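Local structure of enolase from the environmental genome shotgun sequencing of the Sargasso Sea (2QGY) at residues P78-S90 with T105-G117. The protein is of unknown function but belongs to the enolase superfamily and binds magnesium, so it probably acts on a carboxylate substrate through a metal-stabilised enolate intermediate. Numbering follows the deposited sequence.
Sequences PNLSIKSFYNKIS and TSAIEIALWDISG
Phe85 meets Leu112, Glu109 and Ile108 in a worked example of how side chains lock two nearly antiparallel helices (166° between the axes of 82-90 and 105-117). With CG anti to the backbone N (chi1 169°), its ring is carried across to 105-117. Phe85 CB and CG rest against Leu112 CD1; CD1 and CD2 also lie by that methyl, CD2 near Glu109 CG as well. Farther out the approach is oblique: Phe85 CE2 is 3.7 Å from Glu109 CB. Phe85 CE1 lies 3.6 Å from Ile108 CG2, which also meets CZ at the tip. Thr105 O, nearest CE2, sits at the ring edge, completing the hole for this knob. Ile82 fills the hole among Glu109, Leu112, Trp113 and Ser116, with Ile82 CD1 3.5 Å from the centroid of the Trp113 six-membered ring, a CH-pi contact. Trp113 NE1 donates to Glu109 OE2 (2.9 Å), which also accepts from Ile283 N of helix 282-294. A water accepts from Ile82 N and donates to Ser116 OG, bridging the helices beside the Ser81-Ser84 capping box. Such knobs-into-holes packing joins two helices of the alpha+beta N-terminal capping domain of the mandelate racemase/muconate lactonizing enzyme family, while Glu109 ties them to the barrel domain.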
loop_
_atom_site.group_PDB
_atom_site.type_symbol
_atom_site.label_atom_id
_atom_site.label_comp_id
_atom_site.label_asym_id
_atom_site.label_seq_id
_atom_site.Cartn_x
_atom_site.Cartn_y
_atom_site.Cartn_z
ATOM N N PRO A 78 10.386 -12.460 -23.829
ATOM C CA PRO A 78 9.993 -12.747 -25.222
ATOM C C PRO A 78 8.584 -13.319 -25.361
ATOM O O PRO A 78 7.894 -13.056 -26.351
ATOM C CB PRO A 78 11.031 -13.791 -25.674
ATOM C CG PRO A 78 11.524 -14.430 -24.391
ATOM C CD PRO A 78 11.476 -13.337 -23.353
ATOM N N ASN A 79 8.171 -14.119 -24.391
ATOM C CA ASN A 79 6.893 -14.813 -24.467
ATOM C C ASN A 79 5.877 -14.250 -23.469
ATOM O O ASN A 79 5.121 -14.991 -22.859
ATOM C CB ASN A 79 7.102 -16.319 -24.265
ATOM C CG ASN A 79 8.216 -16.636 -23.261
ATOM O OD1 ASN A 79 8.380 -15.939 -22.244
ATOM N ND2 ASN A 79 8.993 -17.697 -23.547
ATOM N N LEU A 80 5.872 -12.931 -23.319
ATOM C CA LEU A 80 4.987 -12.246 -22.360
ATOM C C LEU A 80 3.494 -12.472 -22.635
ATOM O O LEU A 80 3.043 -12.460 -23.783
ATOM C CB LEU A 80 5.298 -10.746 -22.340
ATOM C CG LEU A 80 4.644 -9.874 -21.260
ATOM C CD1 LEU A 80 5.126 -10.260 -19.856
ATOM C CD2 LEU A 80 4.931 -8.398 -21.548
ATOM N N SER A 81 2.741 -12.683 -21.558
ATOM C CA SER A 81 1.292 -12.743 -21.597
ATOM C C SER A 81 0.744 -12.076 -20.334
ATOM O O SER A 81 1.511 -11.734 -19.435
ATOM C CB SER A 81 0.828 -14.196 -21.652
ATOM O OG SER A 81 1.111 -14.871 -20.425
ATOM N N ILE A 82 -0.572 -11.884 -20.287
ATOM C CA ILE A 82 -1.239 -11.360 -19.079
ATOM C C ILE A 82 -0.857 -12.242 -17.897
ATOM O O ILE A 82 -0.422 -11.743 -16.856
ATOM C CB ILE A 82 -2.761 -11.314 -19.233
ATOM C CG1 ILE A 82 -3.155 -10.312 -20.314
ATOM C CG2 ILE A 82 -3.452 -10.886 -17.895
ATOM C CD1 ILE A 82 -4.517 -10.635 -20.912
ATOM N N LYS A 83 -0.973 -13.556 -18.088
ATOM C CA LYS A 83 -0.613 -14.536 -17.052
ATOM C C LYS A 83 0.847 -14.468 -16.632
ATOM O O LYS A 83 1.130 -14.448 -15.435
ATOM C CB LYS A 83 -0.963 -15.963 -17.485
ATOM C CG LYS A 83 -0.683 -17.013 -16.411
ATOM C CD LYS A 83 -1.492 -18.285 -16.636
ATOM C CE LYS A 83 -0.914 -19.463 -15.839
ATOM N NZ LYS A 83 -1.538 -20.760 -16.235
ATOM N N SER A 84 1.789 -14.440 -17.580
ATOM C CA SER A 84 3.185 -14.418 -17.162
ATOM C C SER A 84 3.525 -13.063 -16.523
ATOM O O SER A 84 4.362 -12.989 -15.616
ATOM C CB SER A 84 4.170 -14.808 -18.293
ATOM O OG SER A 84 4.182 -13.856 -19.327
ATOM N N PHE A 85 2.873 -12.002 -16.992
ATOM C CA PHE A 85 2.998 -10.694 -16.336
ATOM C C PHE A 85 2.547 -10.812 -14.865
ATOM O O PHE A 85 3.272 -10.430 -13.949
ATOM C CB PHE A 85 2.155 -9.626 -17.038
ATOM C CG PHE A 85 2.047 -8.338 -16.245
ATOM C CD1 PHE A 85 3.161 -7.509 -16.096
ATOM C CD2 PHE A 85 0.858 -7.975 -15.629
ATOM C CE1 PHE A 85 3.094 -6.324 -15.346
ATOM C CE2 PHE A 85 0.793 -6.777 -14.884
ATOM C CZ PHE A 85 1.903 -5.968 -14.750
ATOM N N TYR A 86 1.366 -11.369 -14.670
ATOM C CA TYR A 86 0.764 -11.477 -13.317
ATOM C C TYR A 86 1.689 -12.259 -12.401
ATOM O O TYR A 86 2.000 -11.831 -11.270
ATOM C CB TYR A 86 -0.583 -12.188 -13.405
ATOM C CG TYR A 86 -1.306 -12.326 -12.076
ATOM C CD1 TYR A 86 -2.232 -11.360 -11.660
ATOM C CD2 TYR A 86 -1.069 -13.423 -11.231
ATOM C CE1 TYR A 86 -2.898 -11.480 -10.446
ATOM C CE2 TYR A 86 -1.764 -13.543 -9.993
ATOM C CZ TYR A 86 -2.677 -12.572 -9.636
ATOM O OH TYR A 86 -3.379 -12.663 -8.438
ATOM N N ASN A 87 2.176 -13.391 -12.913
ATOM C CA ASN A 87 3.128 -14.226 -12.175
ATOM C C ASN A 87 4.436 -13.529 -11.838
ATOM O O ASN A 87 4.986 -13.698 -10.730
ATOM C CB ASN A 87 3.373 -15.560 -12.923
ATOM C CG ASN A 87 2.149 -16.443 -12.928
ATOM O OD1 ASN A 87 1.259 -16.297 -12.077
ATOM N ND2 ASN A 87 2.096 -17.392 -13.866
ATOM N N LYS A 88 4.943 -12.733 -12.775
ATOM C CA LYS A 88 6.172 -11.991 -12.555
ATOM C C LYS A 88 5.972 -10.928 -11.470
ATOM O O LYS A 88 6.829 -10.748 -10.613
ATOM C CB LYS A 88 6.609 -11.321 -13.849
ATOM C CG LYS A 88 7.786 -10.356 -13.721
ATOM C CD LYS A 88 9.105 -11.094 -13.558
ATOM C CE LYS A 88 10.271 -10.119 -13.651
ATOM N NZ LYS A 88 11.564 -10.824 -13.915
ATOM N N ILE A 89 4.861 -10.202 -11.554
ATOM C CA ILE A 89 4.499 -9.242 -10.501
ATOM C C ILE A 89 4.462 -9.918 -9.122
ATOM O O ILE A 89 5.033 -9.397 -8.161
ATOM C CB ILE A 89 3.135 -8.508 -10.796
ATOM C CG1 ILE A 89 3.288 -7.539 -11.965
ATOM C CG2 ILE A 89 2.614 -7.723 -9.533
ATOM C CD1 ILE A 89 4.460 -6.523 -11.814
ATOM N N SER A 90 3.776 -11.054 -9.033
ATOM C CA SER A 90 3.691 -11.795 -7.791
ATOM C C SER A 90 5.093 -12.107 -7.259
ATOM O O SER A 90 5.356 -11.904 -6.073
ATOM C CB SER A 90 2.892 -13.084 -7.955
ATOM O OG SER A 90 1.576 -12.810 -8.426
ATOM N N THR A 105 0.477 -1.567 -11.289
ATOM C CA THR A 105 0.329 -2.871 -11.950
ATOM C C THR A 105 -1.021 -2.917 -12.630
ATOM O O THR A 105 -1.139 -3.528 -13.658
ATOM C CB THR A 105 0.450 -4.077 -11.005
ATOM O OG1 THR A 105 -0.606 -4.067 -10.025
ATOM C CG2 THR A 105 1.804 -4.014 -10.279
ATOM N N SER A 106 -2.037 -2.278 -12.053
ATOM C CA SER A 106 -3.354 -2.181 -12.767
ATOM C C SER A 106 -3.197 -1.579 -14.160
ATOM O O SER A 106 -3.785 -2.080 -15.140
ATOM C CB SER A 106 -4.363 -1.305 -12.004
ATOM O OG SER A 106 -4.663 -1.951 -10.798
ATOM N N ALA A 107 -2.486 -0.464 -14.243
ATOM C CA ALA A 107 -2.403 0.259 -15.498
ATOM C C ALA A 107 -1.756 -0.672 -16.548
ATOM O O ALA A 107 -2.237 -0.746 -17.667
ATOM C CB ALA A 107 -1.621 1.543 -15.348
ATOM N N ILE A 108 -0.695 -1.370 -16.163
ATOM C CA ILE A 108 0.039 -2.212 -17.114
ATOM C C ILE A 108 -0.859 -3.404 -17.468
ATOM O O ILE A 108 -1.044 -3.706 -18.650
ATOM C CB ILE A 108 1.376 -2.707 -16.561
ATOM C CG1 ILE A 108 2.350 -1.543 -16.348
ATOM C CG2 ILE A 108 1.998 -3.743 -17.543
ATOM C CD1 ILE A 108 3.593 -1.930 -15.469
ATOM N N GLU A 109 -1.478 -4.041 -16.464
ATOM C CA GLU A 109 -2.283 -5.220 -16.798
ATOM C C GLU A 109 -3.443 -4.864 -17.703
ATOM O O GLU A 109 -3.775 -5.622 -18.629
ATOM C CB GLU A 109 -2.779 -5.977 -15.561
ATOM C CG GLU A 109 -3.201 -7.413 -15.896
ATOM C CD GLU A 109 -3.975 -8.072 -14.773
ATOM O OE1 GLU A 109 -3.392 -8.353 -13.695
ATOM O OE2 GLU A 109 -5.168 -8.312 -15.006
ATOM N N ILE A 110 -4.067 -3.724 -17.459
ATOM C CA ILE A 110 -5.201 -3.283 -18.269
ATOM C C ILE A 110 -4.727 -3.081 -19.711
ATOM O O ILE A 110 -5.424 -3.464 -20.657
ATOM C CB ILE A 110 -5.824 -1.984 -17.696
ATOM C CG1 ILE A 110 -6.619 -2.321 -16.407
ATOM C CG2 ILE A 110 -6.783 -1.318 -18.739
ATOM C CD1 ILE A 110 -7.028 -1.097 -15.585
ATOM N N ALA A 111 -3.554 -2.486 -19.887
ATOM C CA ALA A 111 -3.006 -2.319 -21.266
ATOM C C ALA A 111 -2.736 -3.655 -21.978
ATOM O O ALA A 111 -2.924 -3.763 -23.205
ATOM C CB ALA A 111 -1.757 -1.474 -21.264
ATOM N N LEU A 112 -2.259 -4.645 -21.221
ATOM C CA LEU A 112 -2.012 -5.977 -21.789
ATOM C C LEU A 112 -3.332 -6.659 -22.197
ATOM O O LEU A 112 -3.393 -7.386 -23.207
ATOM C CB LEU A 112 -1.183 -6.839 -20.832
ATOM C CG LEU A 112 0.235 -6.372 -20.446
ATOM C CD1 LEU A 112 0.928 -7.368 -19.568
ATOM C CD2 LEU A 112 1.149 -6.013 -21.673
ATOM N N TRP A 113 -4.398 -6.410 -21.437
ATOM C CA TRP A 113 -5.728 -6.895 -21.805
ATOM C C TRP A 113 -6.221 -6.251 -23.096
ATOM O O TRP A 113 -6.852 -6.935 -23.920
ATOM C CB TRP A 113 -6.764 -6.656 -20.702
ATOM C CG TRP A 113 -6.728 -7.699 -19.612
ATOM C CD1 TRP A 113 -6.195 -7.555 -18.366
ATOM C CD2 TRP A 113 -7.238 -9.049 -19.675
ATOM N NE1 TRP A 113 -6.350 -8.722 -17.635
ATOM C CE2 TRP A 113 -6.980 -9.651 -18.414
ATOM C CE3 TRP A 113 -7.892 -9.798 -20.660
ATOM C CZ2 TRP A 113 -7.337 -10.969 -18.125
ATOM C CZ3 TRP A 113 -8.246 -11.116 -20.368
ATOM C CH2 TRP A 113 -7.973 -11.683 -19.111
ATOM N N ASP A 114 -5.967 -4.955 -23.254
ATOM C CA ASP A 114 -6.374 -4.218 -24.455
ATOM C C ASP A 114 -5.652 -4.866 -25.649
ATOM O O ASP A 114 -6.266 -5.192 -26.693
ATOM C CB ASP A 114 -5.948 -2.744 -24.296
ATOM C CG ASP A 114 -6.536 -1.820 -25.385
ATOM O OD1 ASP A 114 -7.598 -2.147 -25.959
ATOM O OD2 ASP A 114 -5.959 -0.742 -25.639
ATOM N N ILE A 115 -4.350 -5.040 -25.483
ATOM C CA ILE A 115 -3.484 -5.673 -26.519
ATOM C C ILE A 115 -4.030 -7.065 -26.848
ATOM O O ILE A 115 -4.257 -7.393 -28.023
ATOM C CB ILE A 115 -2.014 -5.736 -26.067
ATOM C CG1 ILE A 115 -1.430 -4.318 -26.122
ATOM C CG2 ILE A 115 -1.160 -6.743 -26.965
ATOM C CD1 ILE A 115 -0.160 -4.090 -25.286
ATOM N N SER A 116 -4.268 -7.861 -25.817
ATOM C CA SER A 116 -4.817 -9.222 -25.989
ATOM C C SER A 116 -6.135 -9.235 -26.751
ATOM O O SER A 116 -6.353 -10.096 -27.631
ATOM C CB SER A 116 -4.934 -9.932 -24.636
ATOM O OG SER A 116 -3.619 -10.129 -24.143
ATOM N N GLY A 117 -6.999 -8.285 -26.437
ATOM C CA GLY A 117 -8.249 -8.095 -27.180
ATOM C C GLY A 117 -8.000 -7.787 -28.652
ATOM O O GLY A 117 -8.703 -8.309 -29.545
HETATM O O HOH W 1 -2.188 -12.294 -22.780
#